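Long-range contacts in putative histidinol-phosphate aminotransferase (Burkholderia pseudomallei, PDB 3P1T), which probably catalyses transfer of an amino group from L-histidinol phosphate to 2-oxoglutarate in histidine biosynthesis, as a pyridoxal-phosphate-dependent aminotransferase: residues 26-31 / 317-322; 173-178 / 249-254. All coordinates share one frame; numbering follows the deposited sequence.

Contact 1: residues 26-31 / 317-322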
loop_
_atom_site.group_PDB
_atom_site.type_symbol
_atom_site.label_atom_id
_atom_site.label_comp_id
_atom_site.label_asym_id
_atom_site.label_seq_id
_atom_site.Cartn_x
_atom_site.Cartn_y
_atom_site.Cartn_z
ATOM N N ASN A 26 -0.981 19.247 7.038
ATOM C CA ASN A 26 -1.634 19.744 8.260
ATOM C C ASN A 26 -0.494 20.189 9.188
ATOM O O ASN A 26 0.379 19.359 9.461
ATOM C CB ASN A 26 -2.558 18.684 8.876
ATOM C CG ASN A 26 -3.276 19.117 10.122
ATOM O OD1 ASN A 26 -2.712 19.737 11.024
ATOM N ND2 ASN A 26 -4.526 18.727 10.243
ATOM N N PRO A 27 -0.403 21.487 9.590
ATOM C CA PRO A 27 0.778 21.943 10.346
ATOM C C PRO A 27 0.713 21.682 11.847
ATOM O O PRO A 27 1.720 21.894 12.542
ATOM C CB PRO A 27 0.777 23.446 10.088
ATOM C CG PRO A 27 -0.654 23.795 9.964
ATOM C CD PRO A 27 -1.308 22.620 9.292
ATOM N N GLU A 28 -0.455 21.234 12.350
ATOM C CA GLU A 28 -0.678 20.974 13.777
ATOM C C GLU A 28 0.070 19.752 14.250
ATOM O O GLU A 28 0.402 18.867 13.451
ATOM C CB GLU A 28 -2.182 20.789 14.098
ATOM C CG GLU A 28 -3.116 21.856 13.537
ATOM C CD GLU A 28 -2.813 23.323 13.808
ATOM O OE1 GLU A 28 -2.240 23.645 14.875
ATOM O OE2 GLU A 28 -3.185 24.155 12.951
ATOM N N ALA A 29 0.303 19.688 15.563
ATOM C CA ALA A 29 0.924 18.530 16.193
ATOM C C ALA A 29 -0.056 17.350 16.163
ATOM O O ALA A 29 -1.274 17.570 16.220
ATOM C CB ALA A 29 1.328 18.870 17.617
ATOM N N VAL A 30 0.461 16.120 16.013
ATOM C CA VAL A 30 -0.365 14.915 15.950
ATOM C C VAL A 30 -0.993 14.714 17.334
ATOM O O VAL A 30 -0.269 14.716 18.334
ATOM C CB VAL A 30 0.461 13.692 15.472
ATOM C CG1 VAL A 30 -0.408 12.431 15.390
ATOM C CG2 VAL A 30 1.115 13.976 14.118
ATOM N N GLU A 31 -2.337 14.604 17.395
ATOM C CA GLU A 31 -3.090 14.434 18.645
ATOM C C GLU A 31 -2.552 13.261 19.472
ATOM O O GLU A 31 -2.230 12.216 18.895
ATOM C CB GLU A 31 -4.590 14.232 18.374
ATOM C CG GLU A 31 -5.342 15.518 18.110
ATOM C CD GLU A 31 -5.411 16.494 19.268
ATOM O OE1 GLU A 31 -6.081 16.179 20.282
ATOM O OE2 GLU A 31 -4.835 17.600 19.139
ATOM N N ILE A 317 -1.200 27.335 3.732
ATOM C CA ILE A 317 -1.562 28.073 4.941
ATOM C C ILE A 317 -1.186 27.182 6.128
ATOM O O ILE A 317 -1.780 26.104 6.304
ATOM C CB ILE A 317 -3.060 28.497 4.929
ATOM C CG1 ILE A 317 -3.445 29.307 3.665
ATOM C CG2 ILE A 317 -3.466 29.186 6.212
ATOM C CD1 ILE A 317 -2.642 30.582 3.367
ATOM N N GLY A 318 -0.163 27.606 6.876
ATOM C CA GLY A 318 0.335 26.869 8.039
ATOM C C GLY A 318 -0.178 27.439 9.343
ATOM O O GLY A 318 -1.253 28.044 9.373
ATOM N N ARG A 319 0.586 27.269 10.433
ATOM C CA ARG A 319 0.204 27.897 11.702
ATOM C C ARG A 319 0.444 29.432 11.626
ATOM O O ARG A 319 1.125 29.918 10.722
ATOM C CB ARG A 319 0.967 27.275 12.878
ATOM C CG ARG A 319 0.368 25.981 13.411
ATOM C CD ARG A 319 1.339 25.244 14.320
ATOM N NE ARG A 319 2.420 24.620 13.546
ATOM C CZ ARG A 319 3.662 25.089 13.453
ATOM N NH1 ARG A 319 4.024 26.171 14.129
ATOM N NH2 ARG A 319 4.562 24.456 12.709
ATOM N N GLU A 320 -0.127 30.182 12.566
ATOM C CA GLU A 320 -0.045 31.637 12.627
ATOM C C GLU A 320 1.421 32.141 12.532
ATOM O O GLU A 320 1.694 33.027 11.730
ATOM C CB GLU A 320 -0.697 32.141 13.918
ATOM C CG GLU A 320 -0.827 33.657 13.960
ATOM C CD GLU A 320 -1.169 34.292 15.293
ATOM O OE1 GLU A 320 -1.879 33.651 16.102
ATOM O OE2 GLU A 320 -0.763 35.458 15.505
ATOM N N GLU A 321 2.350 31.561 13.307
ATOM C CA GLU A 321 3.766 31.957 13.338
ATOM C C GLU A 321 4.458 31.699 11.976
ATOM O O GLU A 321 5.314 32.501 11.592
ATOM C CB GLU A 321 4.550 31.261 14.483
ATOM C CG GLU A 321 4.468 29.732 14.564
ATOM C CD GLU A 321 3.400 29.080 15.441
ATOM O OE1 GLU A 321 2.199 29.415 15.304
ATOM O OE2 GLU A 321 3.764 28.149 16.197
ATOM N N ASP A 322 4.055 30.630 11.241
ATOM C CA ASP A 322 4.567 30.279 9.899
ATOM C C ASP A 322 4.142 31.316 8.849
ATOM O O ASP A 322 4.970 31.821 8.082
ATOM C CB ASP A 322 4.071 28.891 9.474
ATOM C CG ASP A 322 4.545 27.753 10.350
ATOM O OD1 ASP A 322 5.602 27.920 11.025
ATOM O OD2 ASP A 322 3.875 26.671 10.343
#
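R319 reaches the backbone of P27 through two torsions: chi1 of -83° sets CG beside its own backbone N, and a bend at chi3 (-73°) turns the guanidinium back toward the other segment. There R319 NE donates to P27 O at 3.0 Å, and the N-H...O angle of 165° marks a nearly straight bond. The oxygen lies at the edge of the guanidinium, close to its plane, although the donor stands well above the plane of the P27 carbonyl. Two acids steady the same group from its own helix start. E321 OE2 lies 2.9 Å from R319 NH1, at the edge of the guanidinium, in a salt bridge whose hydrogen bond is weak; D322 OD2 sits over one face, 3.3 Å from R319 NH2, a pairing of charges without a directed N-H. Beside the P27 O bond the proline ring packs on the backbone, CG 3.7 Å from G318 C. E28 runs past R319 in the opposing direction, bringing OE1 to 3.8 Å from R319 CG; E28 OE1 also forms a long, weak ion pair with K253 NZ of helix 244-267. The backbone N of E28 closes an Asx turn on N26 OD1. Residue N46 of the second subunit donates to N26 O. The arrangement thus joins an Asx turn in an N-terminal loop to a salt-bridge network at the first turn of helix 320-333.

Contact 2: residues 173-178 / 249-254; sequences YVDYSS and AHIAKT
A short 3-10 turn leading into Y176 lies against residues 249-254 of helix 244-267, with Y176 CA and I251 CA 6.2 Å apart as the nearest backbone pair. Between the side chains the main polar link is Y176 OH to H250 NE2, a 2.6 Å hydrogen bond in which either group could be the donor. Each ring meets its partner atom at the edge and near its own plane, and the two rings meet obliquely, planes 80° apart and centroids separated by 5.5 Å. H250 is brought there by a chi1 of 157°, which places CG beside the carbonyl carbon. T254, one helical turn on, fills in next to the same tyrosine: its CG2 lies 3.6 Å from Y176 CD1. Its hydroxyl turns back to the helix, OG1 donating to H250 O at 2.7 Å, while T254 N approaches that oxygen from the other face of the carbonyl plane, so H250 O accepts two hydrogen bonds. I251 packs on D175, with CD1 3.8 Å from D175 CB and CG2 3.3 Å from D175 O. The carboxylate of D175 binds beyond the pair, OD2 to R247 in a salt bridge and to S199 in a hydrogen bond, and Y176 O accepts from R258. All five touching residues are buried. Membership of the class I/II aminotransferase family and the places of the segments in the chain fit a fold type I join between the loop that follows strand 166-170 of the large-domain sheet and the long helix leading to the small domain.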
loop_
_atom_site.group_PDB
_atom_site.type_symbol
_atom_site.label_atom_id
_atom_site.label_comp_id
_atom_site.label_asym_id
_atom_site.label_seq_id
_atom_site.Cartn_x
_atom_site.Cartn_y
_atom_site.Cartn_z
ATOM N N TYR A 173 -9.540 18.506 -1.178
ATOM C CA TYR A 173 -9.518 19.768 -0.436
ATOM C C TYR A 173 -10.915 20.250 0.006
ATOM O O TYR A 173 -11.019 21.388 0.456
ATOM C CB TYR A 173 -8.831 20.862 -1.297
ATOM C CG TYR A 173 -7.365 20.550 -1.537
ATOM C CD1 TYR A 173 -6.411 20.759 -0.540
ATOM C CD2 TYR A 173 -6.950 19.928 -2.709
ATOM C CE1 TYR A 173 -5.082 20.365 -0.713
ATOM C CE2 TYR A 173 -5.616 19.572 -2.909
ATOM C CZ TYR A 173 -4.687 19.787 -1.907
ATOM O OH TYR A 173 -3.369 19.450 -2.108
ATOM N N VAL A 174 -11.954 19.395 -0.046
ATOM C CA VAL A 174 -13.337 19.768 0.300
ATOM C C VAL A 174 -13.471 20.288 1.765
ATOM O O VAL A 174 -14.335 21.126 2.012
ATOM C CB VAL A 174 -14.329 18.597 0.069
ATOM C CG1 VAL A 174 -14.156 17.487 1.113
ATOM C CG2 VAL A 174 -15.776 19.085 0.035
ATOM N N ASP A 175 -12.641 19.822 2.717
ATOM C CA ASP A 175 -12.782 20.234 4.121
ATOM C C ASP A 175 -12.461 21.756 4.356
ATOM O O ASP A 175 -12.863 22.311 5.386
ATOM C CB ASP A 175 -11.918 19.361 5.032
ATOM C CG ASP A 175 -12.606 18.084 5.533
ATOM O OD1 ASP A 175 -13.790 17.841 5.150
ATOM O OD2 ASP A 175 -11.993 17.365 6.360
ATOM N N TYR A 176 -11.834 22.427 3.387
ATOM C CA TYR A 176 -11.559 23.855 3.487
ATOM C C TYR A 176 -12.528 24.652 2.604
ATOM O O TYR A 176 -12.339 25.865 2.423
ATOM C CB TYR A 176 -10.104 24.139 3.079
ATOM C CG TYR A 176 -9.101 23.284 3.822
ATOM C CD1 TYR A 176 -8.810 23.522 5.168
ATOM C CD2 TYR A 176 -8.464 22.220 3.194
ATOM C CE1 TYR A 176 -7.899 22.723 5.860
ATOM C CE2 TYR A 176 -7.562 21.414 3.877
ATOM C CZ TYR A 176 -7.272 21.674 5.204
ATOM O OH TYR A 176 -6.360 20.878 5.848
ATOM N N SER A 177 -13.553 23.976 2.036
ATOM C CA SER A 177 -14.477 24.615 1.112
ATOM C C SER A 177 -15.745 25.173 1.806
ATOM O O SER A 177 -15.890 25.152 3.045
ATOM C CB SER A 177 -14.888 23.647 0.013
ATOM O OG SER A 177 -15.804 22.684 0.504
ATOM N N SER A 178 -16.638 25.724 0.962
ATOM C CA SER A 178 -17.915 26.336 1.319
ATOM C C SER A 178 -19.065 25.359 1.074
ATOM O O SER A 178 -20.216 25.697 1.342
ATOM C CB SER A 178 -18.125 27.609 0.496
ATOM O OG SER A 178 -16.980 28.444 0.502
ATOM N N ALA A 249 -11.096 22.469 14.562
ATOM C CA ALA A 249 -10.266 23.584 15.030
ATOM C C ALA A 249 -9.202 23.938 13.967
ATOM O O ALA A 249 -8.933 25.119 13.732
ATOM C CB ALA A 249 -9.612 23.231 16.360
ATOM N N HIS A 250 -8.649 22.912 13.290
ATOM C CA HIS A 250 -7.664 23.076 12.224
ATOM C C HIS A 250 -8.323 23.727 11.004
ATOM O O HIS A 250 -7.726 24.612 10.398
ATOM C CB HIS A 250 -7.018 21.718 11.859
ATOM C CG HIS A 250 -6.442 21.673 10.488
ATOM N ND1 HIS A 250 -5.271 22.328 10.177
ATOM C CD2 HIS A 250 -6.909 21.067 9.374
ATOM C CE1 HIS A 250 -5.055 22.098 8.890
ATOM N NE2 HIS A 250 -6.015 21.350 8.363
ATOM N N ILE A 251 -9.545 23.290 10.650
ATOM C CA ILE A 251 -10.289 23.819 9.505
ATOM C C ILE A 251 -10.591 25.304 9.750
ATOM O O ILE A 251 -10.281 26.128 8.885
ATOM C CB ILE A 251 -11.577 22.973 9.265
ATOM C CG1 ILE A 251 -11.193 21.588 8.655
ATOM C CG2 ILE A 251 -12.590 23.716 8.374
ATOM C CD1 ILE A 251 -12.312 20.533 8.609
ATOM N N ALA A 252 -11.132 25.639 10.947
ATOM C CA ALA A 252 -11.498 26.999 11.338
ATOM C C ALA A 252 -10.297 27.949 11.266
ATOM O O ALA A 252 -10.408 29.023 10.660
ATOM C CB ALA A 252 -12.083 26.998 12.742
ATOM N N LYS A 253 -9.150 27.531 11.842
ATOM C CA LYS A 253 -7.891 28.288 11.867
ATOM C C LYS A 253 -7.354 28.463 10.443
ATOM O O LYS A 253 -6.915 29.561 10.104
ATOM C CB LYS A 253 -6.868 27.566 12.767
ATOM C CG LYS A 253 -5.505 28.233 12.951
ATOM C CD LYS A 253 -4.669 27.387 13.917
ATOM C CE LYS A 253 -3.250 27.863 14.076
ATOM N NZ LYS A 253 -2.505 27.046 15.075
ATOM N N THR A 254 -7.428 27.411 9.606
ATOM C CA THR A 254 -6.959 27.479 8.228
ATOM C C THR A 254 -7.805 28.504 7.429
ATOM O O THR A 254 -7.206 29.313 6.718
ATOM C CB THR A 254 -6.968 26.100 7.581
ATOM O OG1 THR A 254 -6.071 25.258 8.310
ATOM C CG2 THR A 254 -6.533 26.142 6.137
#

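From the N terminus, the chain leaves strand 19-20 and passes through 26-31, the first half of contact 1, before helix 32-41. It then builds the seven-stranded sheet, during which 173-178 appears between strands 166-170 and 190-195; helix 244-267 returns to this segment and closes contact 2. Only after the four-stranded sheet has been completed does 317-322 close contact 1, so the smaller loop of contact 2 is nested within the larger one. Their centres are 13 Å apart, and helix 244-267 mediates between them: N26 packs on H250, R319 on K253 and I317 on T254. The N-terminal loop, the loop after strand 166-170 and the start of helix 320-333 thus all meet helix 244-267.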